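Local coordinates for protein cyanophycinase-like exopeptidase (actinobacterium SCGC AAA027-L06, PDB 6NQC) that probably hydrolyses peptide bonds as a serine peptidase of family S51, the family of cyanophycinase and dipeptidase E, at residues G32-A37 against Y118-D123; I61-G66 against H125-T130; P209-L214 against I242-P247. One frame throughout, in Å; residues are numbered along the deposited sequence.

Overall arrangement
Interactions 1 and 2 lie side by side at the C-terminal ends of parallel strands of the main mixed sheet, with centres about 13 Å apart. They interlock in sequence, since their segments alternate. They also touch: Y118 O probably takes a hydrogen bond from I61 N, at 2.8 Å, and D123 N probably gives one to A64 O, at 2.9 Å. Both border the probable active site, where S154, H189 and E219 are placed like a Ser-His-Glu triad: G121 of interaction 1 and L127 of interaction 2 approach the presumed nucleophile elbow. Interaction 3 belongs to a separate four-stranded sheet. Its centre is about 25 Å from either of the others, and its nearest atoms are about 11 Å from interaction 2.

Interaction 1. Residues G32-A37 against Y118-D123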
ATOM      1  N   GLY A  32       9.581  -4.823  -1.879  1.00 20.91           N
ATOM      2  CA  GLY A  32       9.660  -6.274  -1.845  1.00 18.89           C
ATOM      3  C   GLY A  32       8.346  -6.972  -2.001  1.00 23.08           C
ATOM      4  O   GLY A  32       8.227  -8.124  -1.553  1.00 20.74           O
ATOM      5  N   GLU A  33       7.345  -6.309  -2.602  1.00 21.02           N
ATOM      6  CA  GLU A  33       6.064  -6.956  -2.828  1.00 18.57           C
ATOM      7  C   GLU A  33       6.272  -8.276  -3.569  1.00 20.17           C
ATOM      8  O   GLU A  33       7.160  -8.406  -4.423  1.00 22.41           O
ATOM      9  CB  GLU A  33       5.109  -6.054  -3.602  1.00 21.91           C
ATOM     10  CG  GLU A  33       5.489  -5.773  -5.063  1.00 24.23           C
ATOM     11  CD  GLU A  33       6.312  -4.515  -5.216  1.00 29.31           C
ATOM     12  OE1 GLU A  33       7.521  -4.605  -5.010  1.00 27.45           O
ATOM     13  OE2 GLU A  33       5.739  -3.433  -5.502  1.00 23.75           O
ATOM     14  N   TYR A  34       5.425  -9.249  -3.213  1.00 28.20           N
ATOM     15  CA  TYR A  34       5.310 -10.530  -3.902  1.00 23.49           C
ATOM     16  C   TYR A  34       6.572 -11.367  -3.804  1.00 27.97           C
ATOM     17  O   TYR A  34       6.719 -12.353  -4.550  1.00 25.57           O
ATOM     18  CB  TYR A  34       4.910 -10.352  -5.372  1.00 23.19           C
ATOM     19  CG  TYR A  34       3.725  -9.440  -5.605  1.00 19.81           C
ATOM     20  CD1 TYR A  34       2.751  -9.295  -4.627  1.00 19.73           C
ATOM     21  CD2 TYR A  34       3.597  -8.708  -6.774  1.00 19.71           C
ATOM     22  CE1 TYR A  34       1.669  -8.457  -4.806  1.00 24.56           C
ATOM     23  CE2 TYR A  34       2.484  -7.846  -6.972  1.00 17.03           C
ATOM     24  CZ  TYR A  34       1.523  -7.746  -5.969  1.00 16.67           C
ATOM     25  OH  TYR A  34       0.422  -6.920  -6.096  1.00 19.28           O
ATOM     26  N   LEU A  35       7.490 -11.053  -2.918  1.00 20.54           N
ATOM     27  CA  LEU A  35       8.714 -11.855  -2.870  1.00 26.75           C
ATOM     28  C   LEU A  35       8.736 -12.804  -1.671  1.00 26.91           C
ATOM     29  O   LEU A  35       8.003 -12.607  -0.687  1.00 18.74           O
ATOM     30  CB  LEU A  35       9.972 -10.986  -2.860  1.00 24.97           C
ATOM     31  CG  LEU A  35      10.216 -10.232  -4.177  1.00 36.38           C
ATOM     32  CD1 LEU A  35      11.610  -9.610  -4.152  1.00 31.25           C
ATOM     33  CD2 LEU A  35      10.017 -11.088  -5.434  1.00 41.40           C
ATOM     34  N   PRO A  36       9.542 -13.874  -1.731  1.00 29.92           N
ATOM     35  CA  PRO A  36       9.520 -14.868  -0.640  1.00 19.70           C
ATOM     36  C   PRO A  36       9.710 -14.285   0.744  1.00 23.99           C
ATOM     37  O   PRO A  36       9.041 -14.727   1.700  1.00 30.05           O
ATOM     38  CB  PRO A  36      10.682 -15.811  -1.011  1.00 27.97           C
ATOM     39  CG  PRO A  36      10.766 -15.730  -2.483  1.00 32.75           C
ATOM     40  CD  PRO A  36      10.422 -14.283  -2.841  1.00 35.01           C
ATOM     41  N   ALA A  37      10.551 -13.256   0.863  1.00 23.23           N
ATOM     42  CA  ALA A  37      10.872 -12.691   2.169  1.00 25.19           C
ATOM     43  C   ALA A  37       9.660 -12.062   2.857  1.00 30.13           C
ATOM     44  O   ALA A  37       9.635 -11.977   4.093  1.00 26.86           O
ATOM     45  CB  ALA A  37      11.986 -11.641   2.017  1.00 30.53           C
ATOM     46  N   TYR A 118      -3.880  -5.359  -2.998  1.00 13.73           N
ATOM     47  CA  TYR A 118      -2.475  -4.953  -2.929  1.00 17.26           C
ATOM     48  C   TYR A 118      -2.156  -3.964  -4.045  1.00 16.22           C
ATOM     49  O   TYR A 118      -2.383  -4.271  -5.214  1.00 15.44           O
ATOM     50  CB  TYR A 118      -1.566  -6.192  -3.044  1.00 14.24           C
ATOM     51  CG  TYR A 118      -0.215  -6.020  -2.425  1.00 14.16           C
ATOM     52  CD1 TYR A 118       0.771  -5.258  -3.069  1.00 17.06           C
ATOM     53  CD2 TYR A 118       0.090  -6.577  -1.181  1.00 17.69           C
ATOM     54  CE1 TYR A 118       2.009  -5.088  -2.506  1.00 16.49           C
ATOM     55  CE2 TYR A 118       1.332  -6.382  -0.609  1.00 22.91           C
ATOM     56  CZ  TYR A 118       2.290  -5.632  -1.296  1.00 17.77           C
ATOM     57  OH  TYR A 118       3.547  -5.414  -0.775  1.00 19.09           O
ATOM     58  N   PHE A 119      -1.660  -2.761  -3.683  1.00 15.69           N
ATOM     59  CA  PHE A 119      -1.107  -1.831  -4.665  1.00 15.34           C
ATOM     60  C   PHE A 119       0.394  -2.086  -4.783  1.00 14.96           C
ATOM     61  O   PHE A 119       1.136  -1.847  -3.831  1.00 14.47           O
ATOM     62  CB  PHE A 119      -1.335  -0.366  -4.268  1.00 15.70           C
ATOM     63  CG  PHE A 119      -2.766   0.045  -4.249  1.00 16.84           C
ATOM     64  CD1 PHE A 119      -3.522   0.029  -5.406  1.00 20.57           C
ATOM     65  CD2 PHE A 119      -3.353   0.481  -3.078  1.00 21.33           C
ATOM     66  CE1 PHE A 119      -4.862   0.430  -5.392  1.00 20.22           C
ATOM     67  CE2 PHE A 119      -4.686   0.864  -3.046  1.00 27.13           C
ATOM     68  CZ  PHE A 119      -5.452   0.832  -4.211  1.00 19.67           C
ATOM     69  N   SER A 120       0.858  -2.549  -5.942  1.00 13.82           N
ATOM     70  CA  SER A 120       2.293  -2.707  -6.139  1.00 14.62           C
ATOM     71  C   SER A 120       2.924  -1.377  -6.574  1.00 17.18           C
ATOM     72  O   SER A 120       2.247  -0.350  -6.744  1.00 19.39           O
ATOM     73  CB  SER A 120       2.590  -3.821  -7.136  1.00 16.20           C
ATOM     74  OG  SER A 120       1.817  -3.680  -8.311  1.00 18.12           O
ATOM     75  N   GLY A 121       4.248  -1.407  -6.710  1.00 18.01           N
ATOM     76  CA  GLY A 121       5.042  -0.206  -6.879  1.00 16.75           C
ATOM     77  C   GLY A 121       5.021   0.354  -8.311  1.00 17.14           C
ATOM     78  O   GLY A 121       4.492  -0.237  -9.253  1.00 19.75           O
ATOM     79  N   GLY A 122       5.602   1.539  -8.434  1.00 15.25           N
ATOM     80  CA  GLY A 122       5.654   2.292  -9.657  1.00 20.75           C
ATOM     81  C   GLY A 122       5.684   3.789  -9.373  1.00 17.37           C
ATOM     82  O   GLY A 122       6.471   4.274  -8.562  1.00 16.32           O
ATOM     83  N   ASP A 123       4.842   4.531 -10.063  1.00 18.93           N
ATOM     84  CA  ASP A 123       4.807   5.986  -9.975  1.00 18.31           C
ATOM     85  C   ASP A 123       3.656   6.381  -9.048  1.00 17.23           C
ATOM     86  O   ASP A 123       2.490   6.144  -9.379  1.00 14.40           O
ATOM     87  CB  ASP A 123       4.627   6.573 -11.375  1.00 19.31           C
ATOM     88  CG  ASP A 123       4.477   8.091 -11.382  1.00 23.52           C
ATOM     89  OD1 ASP A 123       4.424   8.730 -10.315  1.00 21.83           O
ATOM     90  OD2 ASP A 123       4.393   8.617 -12.490  1.00 24.98           O
TER
HETATM   91  O   HOH W   1       0.186  -5.847  -8.537  1.00 16.84           O
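E33 reaches across to the backbone of G121, while the side chains of Y34 and Y118 pack obliquely beside it. E33 meets the other segment at two levels. Its carboxylate oxygen OE2 accepts a hydrogen bond from G121 N at 2.8 Å. The N-H approaches nearly along the C-O axis of that oxygen, but the bond is bent, with 141° at the hydrogen. Nearer the backbone, E33 CB rests against the phenol end of Y118, 3.3 Å from Y118 OH. The E33 chain turns sharply at chi2 (-92°), and this bend carries the carboxylate on to G121.

The two tyrosines slide past each other in opposite directions. Their ring planes are inclined at 50°. Y34 CE1 sits over one face of the Y118 ring, toward its rim, 3.7 Å from Y118 CD1. Y34 OH lies 3.5 Å from Y118 CD1 and bonds a water that sits at the edge of the Y34 ring, in its plane. That water also bonds S120 OG, so a single bridge links the Y34 hydroxyl to S120.

E33 and Y34 are the central residues of a type II beta turn from G32 to L35, after strand 26-29. Y118 is in strand 116-119, and G121 lies in the loop that follows. The turn thus reaches past strand 149-153, which lies between strands 26-29 and 116-119 in the sheet, to the loop after strand 116-119, beside the probable catalytic elbow. E42 OE2 holds the turn from outside by accepting from Y34 N.

The bond to G121 N ties a carboxylate to this loop, and the glycine N-H probably helps to stabilise its negative charge.

Interaction 2. Residues I61-G66 against H125-T130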
ATOM      1  N   ILE A  61      -3.193  -4.945  -7.844  1.00 18.43           N
ATOM      2  CA  ILE A  61      -3.493  -3.753  -8.631  1.00 18.69           C
ATOM      3  C   ILE A  61      -2.181  -3.072  -8.995  1.00 16.50           C
ATOM      4  O   ILE A  61      -1.447  -2.552  -8.119  1.00 17.15           O
ATOM      5  CB  ILE A  61      -4.451  -2.814  -7.880  1.00 15.14           C
ATOM      6  CG1 ILE A  61      -5.769  -3.544  -7.615  1.00 20.03           C
ATOM      7  CG2 ILE A  61      -4.666  -1.578  -8.690  1.00 25.36           C
ATOM      8  CD1 ILE A  61      -6.794  -2.743  -6.915  1.00 21.43           C
ATOM      9  N   PRO A  62      -1.824  -3.086 -10.286  1.00 17.08           N
ATOM     10  CA  PRO A  62      -0.506  -2.615 -10.700  1.00 18.84           C
ATOM     11  C   PRO A  62      -0.550  -1.235 -11.322  1.00 16.96           C
ATOM     12  O   PRO A  62       0.370  -0.858 -12.040  1.00 19.31           O
ATOM     13  CB  PRO A  62      -0.113  -3.667 -11.748  1.00 20.85           C
ATOM     14  CG  PRO A  62      -1.422  -3.837 -12.475  1.00 17.34           C
ATOM     15  CD  PRO A  62      -2.510  -3.777 -11.402  1.00 21.45           C
ATOM     16  N   THR A  63      -1.601  -0.486 -11.057  1.00 18.54           N
ATOM     17  CA  THR A  63      -1.796   0.788 -11.722  1.00 15.18           C
ATOM     18  C   THR A  63      -0.638   1.748 -11.581  1.00 16.66           C
ATOM     19  O   THR A  63      -0.425   2.585 -12.464  1.00 18.74           O
ATOM     20  CB  THR A  63      -3.074   1.449 -11.148  1.00 19.75           C
ATOM     21  OG1 THR A  63      -4.124   0.485 -11.197  1.00 16.44           O
ATOM     22  CG2 THR A  63      -3.456   2.696 -11.929  1.00 20.50           C
ATOM     23  N   ALA A  64       0.121   1.686 -10.469  1.00 17.64           N
ATOM     24  CA  ALA A  64       1.315   2.508 -10.339  1.00 14.77           C
ATOM     25  C   ALA A  64       2.261   2.300 -11.512  1.00 20.00           C
ATOM     26  O   ALA A  64       3.029   3.207 -11.821  1.00 19.72           O
ATOM     27  CB  ALA A  64       2.045   2.222  -9.022  1.00 14.60           C
ATOM     28  N   ALA A  65       2.204   1.136 -12.171  1.00 19.02           N
ATOM     29  CA  ALA A  65       3.080   0.830 -13.283  1.00 22.07           C
ATOM     30  C   ALA A  65       2.378   0.972 -14.620  1.00 24.17           C
ATOM     31  O   ALA A  65       2.894   0.480 -15.627  1.00 26.19           O
ATOM     32  CB  ALA A  65       3.650  -0.577 -13.117  1.00 24.30           C
ATOM     33  N   GLY A  66       1.197   1.616 -14.640  1.00 19.87           N
ATOM     34  CA  GLY A  66       0.344   1.672 -15.821  1.00 28.02           C
ATOM     35  C   GLY A  66       0.924   2.382 -17.030  1.00 29.30           C
ATOM     36  O   GLY A  66       0.391   2.231 -18.128  1.00 28.23           O
ATOM     37  N   HIS A 125       2.494   9.300  -8.269  1.00 19.55           N
ATOM     38  CA  HIS A 125       1.638  10.350  -8.805  1.00 19.71           C
ATOM     39  C   HIS A 125       0.645   9.773  -9.800  1.00 20.92           C
ATOM     40  O   HIS A 125      -0.543  10.136  -9.774  1.00 17.10           O
ATOM     41  CB  HIS A 125       2.496  11.445  -9.413  1.00 18.38           C
ATOM     42  CG  HIS A 125       3.404  12.068  -8.409  1.00 18.51           C
ATOM     43  ND1 HIS A 125       2.963  13.008  -7.503  1.00 18.83           N
ATOM     44  CD2 HIS A 125       4.711  11.842  -8.118  1.00 24.10           C
ATOM     45  CE1 HIS A 125       3.973  13.365  -6.723  1.00 23.23           C
ATOM     46  NE2 HIS A 125       5.042  12.671  -7.068  1.00 23.93           N
ATOM     47  N   TYR A 126       1.097   8.853 -10.655  1.00 18.55           N
ATOM     48  CA  TYR A 126       0.184   8.230 -11.603  1.00 17.09           C
ATOM     49  C   TYR A 126      -0.844   7.357 -10.884  1.00 16.29           C
ATOM     50  O   TYR A 126      -2.026   7.357 -11.249  1.00 18.23           O
ATOM     51  CB  TYR A 126       0.969   7.425 -12.637  1.00 15.77           C
ATOM     52  CG  TYR A 126       0.118   6.920 -13.785  1.00 19.31           C
ATOM     53  CD1 TYR A 126      -0.355   7.784 -14.756  1.00 22.12           C
ATOM     54  CD2 TYR A 126      -0.205   5.558 -13.892  1.00 13.17           C
ATOM     55  CE1 TYR A 126      -1.137   7.338 -15.812  1.00 22.00           C
ATOM     56  CE2 TYR A 126      -1.003   5.085 -14.935  1.00 17.16           C
ATOM     57  CZ  TYR A 126      -1.466   5.989 -15.897  1.00 23.93           C
ATOM     58  OH  TYR A 126      -2.257   5.553 -16.944  1.00 23.72           O
ATOM     59  N   LEU A 127      -0.405   6.599  -9.866  1.00 15.26           N
ATOM     60  CA  LEU A 127      -1.328   5.756  -9.129  1.00 17.33           C
ATOM     61  C   LEU A 127      -2.451   6.604  -8.572  1.00 15.90           C
ATOM     62  O   LEU A 127      -3.635   6.318  -8.791  1.00 18.12           O
ATOM     63  CB  LEU A 127      -0.604   5.017  -8.004  1.00 17.97           C
ATOM     64  CG  LEU A 127      -1.518   4.154  -7.100  1.00 15.45           C
ATOM     65  CD1 LEU A 127      -2.434   3.256  -7.949  1.00 17.11           C
ATOM     66  CD2 LEU A 127      -0.701   3.325  -6.131  1.00 12.63           C
ATOM     67  N   ALA A 128      -2.087   7.686  -7.867  1.00 19.34           N
ATOM     68  CA  ALA A 128      -3.068   8.565  -7.258  1.00 12.26           C
ATOM     69  C   ALA A 128      -3.982   9.210  -8.299  1.00 17.42           C
ATOM     70  O   ALA A 128      -5.217   9.175  -8.170  1.00 19.56           O
ATOM     71  CB  ALA A 128      -2.353   9.659  -6.465  1.00 15.01           C
ATOM     72  N   ASP A 129      -3.396   9.852  -9.309  1.00 18.73           N
ATOM     73  CA  ASP A 129      -4.209  10.550 -10.308  1.00 22.11           C
ATOM     74  C   ASP A 129      -5.138   9.597 -11.058  1.00 20.02           C
ATOM     75  O   ASP A 129      -6.235   9.986 -11.453  1.00 20.90           O
ATOM     76  CB  ASP A 129      -3.311  11.269 -11.302  1.00 18.19           C
ATOM     77  CG  ASP A 129      -2.618  12.501 -10.716  1.00 22.68           C
ATOM     78  OD1 ASP A 129      -3.061  13.024  -9.672  1.00 19.56           O
ATOM     79  OD2 ASP A 129      -1.603  12.919 -11.294  1.00 28.01           O
ATOM     80  N   THR A 130      -4.748   8.331 -11.212  1.00 15.86           N
ATOM     81  CA  THR A 130      -5.534   7.403 -12.011  1.00 16.81           C
ATOM     82  C   THR A 130      -6.709   6.829 -11.237  1.00 18.48           C
ATOM     83  O   THR A 130      -7.776   6.641 -11.831  1.00 18.41           O
ATOM     84  CB  THR A 130      -4.646   6.273 -12.553  1.00 15.65           C
ATOM     85  OG1 THR A 130      -3.682   6.814 -13.473  1.00 18.12           O
ATOM     86  CG2 THR A 130      -5.444   5.282 -13.294  1.00 21.40           C
TER
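T63, A64 and G66 lie against one side of the helix, where Y126, L127 and T130 meet them. The contact is mainly apolar. T63 CG2 touches T130 CG2 at 3.5 Å, the two side chains crossing at a slant. T63 CB meets L127 CD1 at 3.7 Å. A64 CB lies 4.0 Å from L127 CB, and L127 CD2 touches the same methyl. Y126 brings a ring edge: T63 O lies in the ring plane, 3.3 Å from Y126 CD2. G66 CA packs 3.8 Å from Y126 CE2, at a slant to the ring.

The contact joins the turn after strand 57-61 to helix 124-131, which follows the adjacent parallel strand 116-119. It thus packs together the elements that follow two adjacent parallel strands of an alpha/beta sheet.

Y126 has CG anti to its backbone N (chi1 -171°), which swings the ring toward the turn. T130 OG1 stands 3.3 Å above the centre of one face of the Y126 ring. The same hydroxyl donates to Y126 O at 2.8 Å. T130 N also donates to that carbonyl, from the opposite face of its plane. Farther out, Y126 OH bonds L97 O and T63 OG1 bonds V96 O, both in the loop after strand 90-93.

Interaction 3. Residues P209-L214 against I242-P247; sequences PTDSIL and ILKGLP
L214 and K244 pair their backbones where strands 213-217 and 240-244 run antiparallel. L214 N donates to K244 O at 2.9 Å, nearly straight at the hydrogen (165°). L214 O receives two N-H groups. L243 N comes nearly along the carbonyl direction at 2.8 Å. K244 N is longer, at 3.3 Å, and lies in the carbonyl plane on a lone pair. Two CA-H...O contacts extend the pairing: I213 CA lies 3.2 Å from K244 O, and G245 CA approaches S212 O.

Two residues, L243 and K244, thus face the single residue L214: a classic beta bulge. It lies between the central strands of a four-stranded mixed sheet, with strand 184-187 beyond strand 213-217 and strand 249-251 beyond strand 240-244. G245 follows at positive phi, its CA set close against S212 O.

The charged contact is a salt bridge from K244 NZ to D211 OD2, 2.9 Å long. The lysine meets the anti lone pair of that oxygen, and the two side chains cross at about a right angle. K244 starts extended, then bends at chi3 (98°) and chi4, which turns its ammonium to the carboxylate. OD2 also accepts from L208 N, while D211 OD1 forms a salt bridge with R185 NE on strand 184-187. D211 is therefore gripped at both oxygens.

Apolar contacts complete the pairing. L214 CB and K244 CB are 3.9 Å apart on one face of the sheet. L214 CG meets L243 CD1 at 4.1 Å. I213 CD1 touches L246 CD1 at 3.8 Å, and F259 packs against both I213 and L246.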
ATOM      1  N   PRO A 209       3.970  20.467   3.977  1.00 16.47           N
ATOM      2  CA  PRO A 209       3.187  21.313   4.897  1.00 21.45           C
ATOM      3  C   PRO A 209       1.923  20.642   5.384  1.00 22.82           C
ATOM      4  O   PRO A 209       1.292  21.156   6.307  1.00 23.25           O
ATOM      5  CB  PRO A 209       2.842  22.540   4.046  1.00 23.29           C
ATOM      6  CG  PRO A 209       2.811  22.005   2.621  1.00 19.66           C
ATOM      7  CD  PRO A 209       3.885  20.922   2.571  1.00 20.48           C
ATOM      8  N   THR A 210       1.535  19.516   4.773  1.00 19.14           N
ATOM      9  CA  THR A 210       0.358  18.758   5.160  1.00 15.29           C
ATOM     10  C   THR A 210       0.673  17.613   6.119  1.00 15.30           C
ATOM     11  O   THR A 210      -0.244  16.900   6.532  1.00 19.41           O
ATOM     12  CB  THR A 210      -0.325  18.233   3.895  1.00 21.09           C
ATOM     13  OG1 THR A 210       0.643  17.538   3.082  1.00 18.20           O
ATOM     14  CG2 THR A 210      -0.901  19.408   3.079  1.00 20.78           C
ATOM     15  N   ASP A 211       1.936  17.456   6.516  1.00 18.63           N
ATOM     16  CA  ASP A 211       2.356  16.328   7.332  1.00 21.49           C
ATOM     17  C   ASP A 211       1.854  16.439   8.772  1.00 22.36           C
ATOM     18  O   ASP A 211       1.672  17.528   9.326  1.00 20.66           O
ATOM     19  CB  ASP A 211       3.887  16.233   7.393  1.00 15.72           C
ATOM     20  CG  ASP A 211       4.502  15.571   6.178  1.00 18.42           C
ATOM     21  OD1 ASP A 211       3.814  14.838   5.428  1.00 17.00           O
ATOM     22  OD2 ASP A 211       5.724  15.821   5.966  1.00 18.18           O
ATOM     23  N   SER A 212       1.653  15.286   9.388  1.00 16.68           N
ATOM     24  CA  SER A 212       1.535  15.191  10.841  1.00 16.20           C
ATOM     25  C   SER A 212       2.682  14.287  11.283  1.00 19.97           C
ATOM     26  O   SER A 212       3.762  14.775  11.610  1.00 16.80           O
ATOM     27  CB  SER A 212       0.172  14.660  11.272  1.00 22.36           C
ATOM     28  OG  SER A 212      -0.864  15.503  10.774  1.00 19.53           O
ATOM     29  N   ILE A 213       2.470  12.953  11.221  1.00 17.06           N
ATOM     30  CA  ILE A 213       3.482  11.959  11.530  1.00 19.69           C
ATOM     31  C   ILE A 213       4.096  11.463  10.226  1.00 13.09           C
ATOM     32  O   ILE A 213       3.380  11.117   9.260  1.00 14.57           O
ATOM     33  CB  ILE A 213       2.906  10.778  12.341  1.00 18.06           C
ATOM     34  CG1 ILE A 213       2.421  11.247  13.697  1.00 24.11           C
ATOM     35  CG2 ILE A 213       3.970   9.642  12.423  1.00 22.38           C
ATOM     36  CD1 ILE A 213       1.591  10.237  14.414  1.00 27.50           C
ATOM     37  N   LEU A 214       5.417  11.449  10.188  1.00 13.04           N
ATOM     38  CA  LEU A 214       6.181  11.036   9.020  1.00 14.77           C
ATOM     39  C   LEU A 214       7.043   9.859   9.423  1.00 16.77           C
ATOM     40  O   LEU A 214       7.802   9.946  10.406  1.00 15.32           O
ATOM     41  CB  LEU A 214       7.071  12.169   8.503  1.00 18.76           C
ATOM     42  CG  LEU A 214       7.960  11.836   7.320  1.00 12.98           C
ATOM     43  CD1 LEU A 214       7.061  11.545   6.083  1.00 16.05           C
ATOM     44  CD2 LEU A 214       8.942  12.942   6.988  1.00 20.09           C
ATOM     45  N   ILE A 242      10.743   6.471  12.816  1.00 19.78           N
ATOM     46  CA  ILE A 242       9.847   7.572  13.169  1.00 20.09           C
ATOM     47  C   ILE A 242      10.604   8.870  12.959  1.00 19.01           C
ATOM     48  O   ILE A 242      11.599   9.131  13.629  1.00 17.64           O
ATOM     49  CB  ILE A 242       9.356   7.438  14.612  1.00 18.58           C
ATOM     50  CG1 ILE A 242       8.839   6.028  14.857  1.00 18.61           C
ATOM     51  CG2 ILE A 242       8.293   8.491  14.919  1.00 17.97           C
ATOM     52  CD1 ILE A 242       7.911   5.494  13.747  1.00 22.94           C
ATOM     53  N   LEU A 243      10.125   9.707  12.038  1.00 14.51           N
ATOM     54  CA  LEU A 243      10.911  10.867  11.617  1.00 19.77           C
ATOM     55  C   LEU A 243      10.384  12.200  12.124  1.00 25.57           C
ATOM     56  O   LEU A 243      11.186  13.066  12.481  1.00 18.57           O
ATOM     57  CB  LEU A 243      10.988  10.935  10.082  1.00 21.18           C
ATOM     58  CG  LEU A 243      11.567   9.687   9.417  1.00 16.28           C
ATOM     59  CD1 LEU A 243      11.509   9.810   7.935  1.00 17.60           C
ATOM     60  CD2 LEU A 243      12.995   9.450   9.867  1.00 23.32           C
ATOM     61  N   LYS A 244       9.069  12.389  12.139  1.00 16.81           N
ATOM     62  CA  LYS A 244       8.460  13.670  12.479  1.00 21.83           C
ATOM     63  C   LYS A 244       7.083  13.405  13.056  1.00 19.88           C
ATOM     64  O   LYS A 244       6.415  12.437  12.673  1.00 18.30           O
ATOM     65  CB  LYS A 244       8.361  14.585  11.249  1.00 24.36           C
ATOM     66  CG  LYS A 244       7.790  15.927  11.565  1.00 50.96           C
ATOM     67  CD  LYS A 244       8.052  16.913  10.455  1.00 57.16           C
ATOM     68  CE  LYS A 244       6.852  17.026   9.548  1.00 53.00           C
ATOM     69  NZ  LYS A 244       7.256  16.951   8.140  1.00 65.71           N
ATOM     70  N   GLY A 245       6.656  14.302  13.970  1.00 18.32           N
ATOM     71  CA  GLY A 245       5.371  14.238  14.626  1.00 17.86           C
ATOM     72  C   GLY A 245       5.330  13.349  15.854  1.00 19.45           C
ATOM     73  O   GLY A 245       4.333  13.380  16.586  1.00 17.42           O
ATOM     74  N   LEU A 246       6.359  12.546  16.077  1.00 20.58           N
ATOM     75  CA  LEU A 246       6.618  11.776  17.278  1.00 17.02           C
ATOM     76  C   LEU A 246       8.130  11.731  17.475  1.00 17.25           C
ATOM     77  O   LEU A 246       8.895  11.971  16.534  1.00 17.28           O
ATOM     78  CB  LEU A 246       6.044  10.367  17.158  1.00 14.70           C
ATOM     79  CG  LEU A 246       4.527  10.296  17.213  1.00 17.86           C
ATOM     80  CD1 LEU A 246       4.114   8.836  16.885  1.00 25.22           C
ATOM     81  CD2 LEU A 246       3.988  10.695  18.548  1.00 16.83           C
ATOM     82  N   PRO A 247       8.606  11.454  18.699  1.00 16.69           N
ATOM     83  CA  PRO A 247      10.063  11.411  18.931  1.00 19.72           C
ATOM     84  C   PRO A 247      10.761  10.447  17.972  1.00 17.59           C
ATOM     85  O   PRO A 247      10.235   9.385  17.655  1.00 19.63           O
ATOM     86  CB  PRO A 247      10.173  10.950  20.390  1.00 15.32           C
ATOM     87  CG  PRO A 247       8.861  11.460  21.031  1.00 18.05           C
ATOM     88  CD  PRO A 247       7.825  11.313  19.938  1.00 20.12           C
TER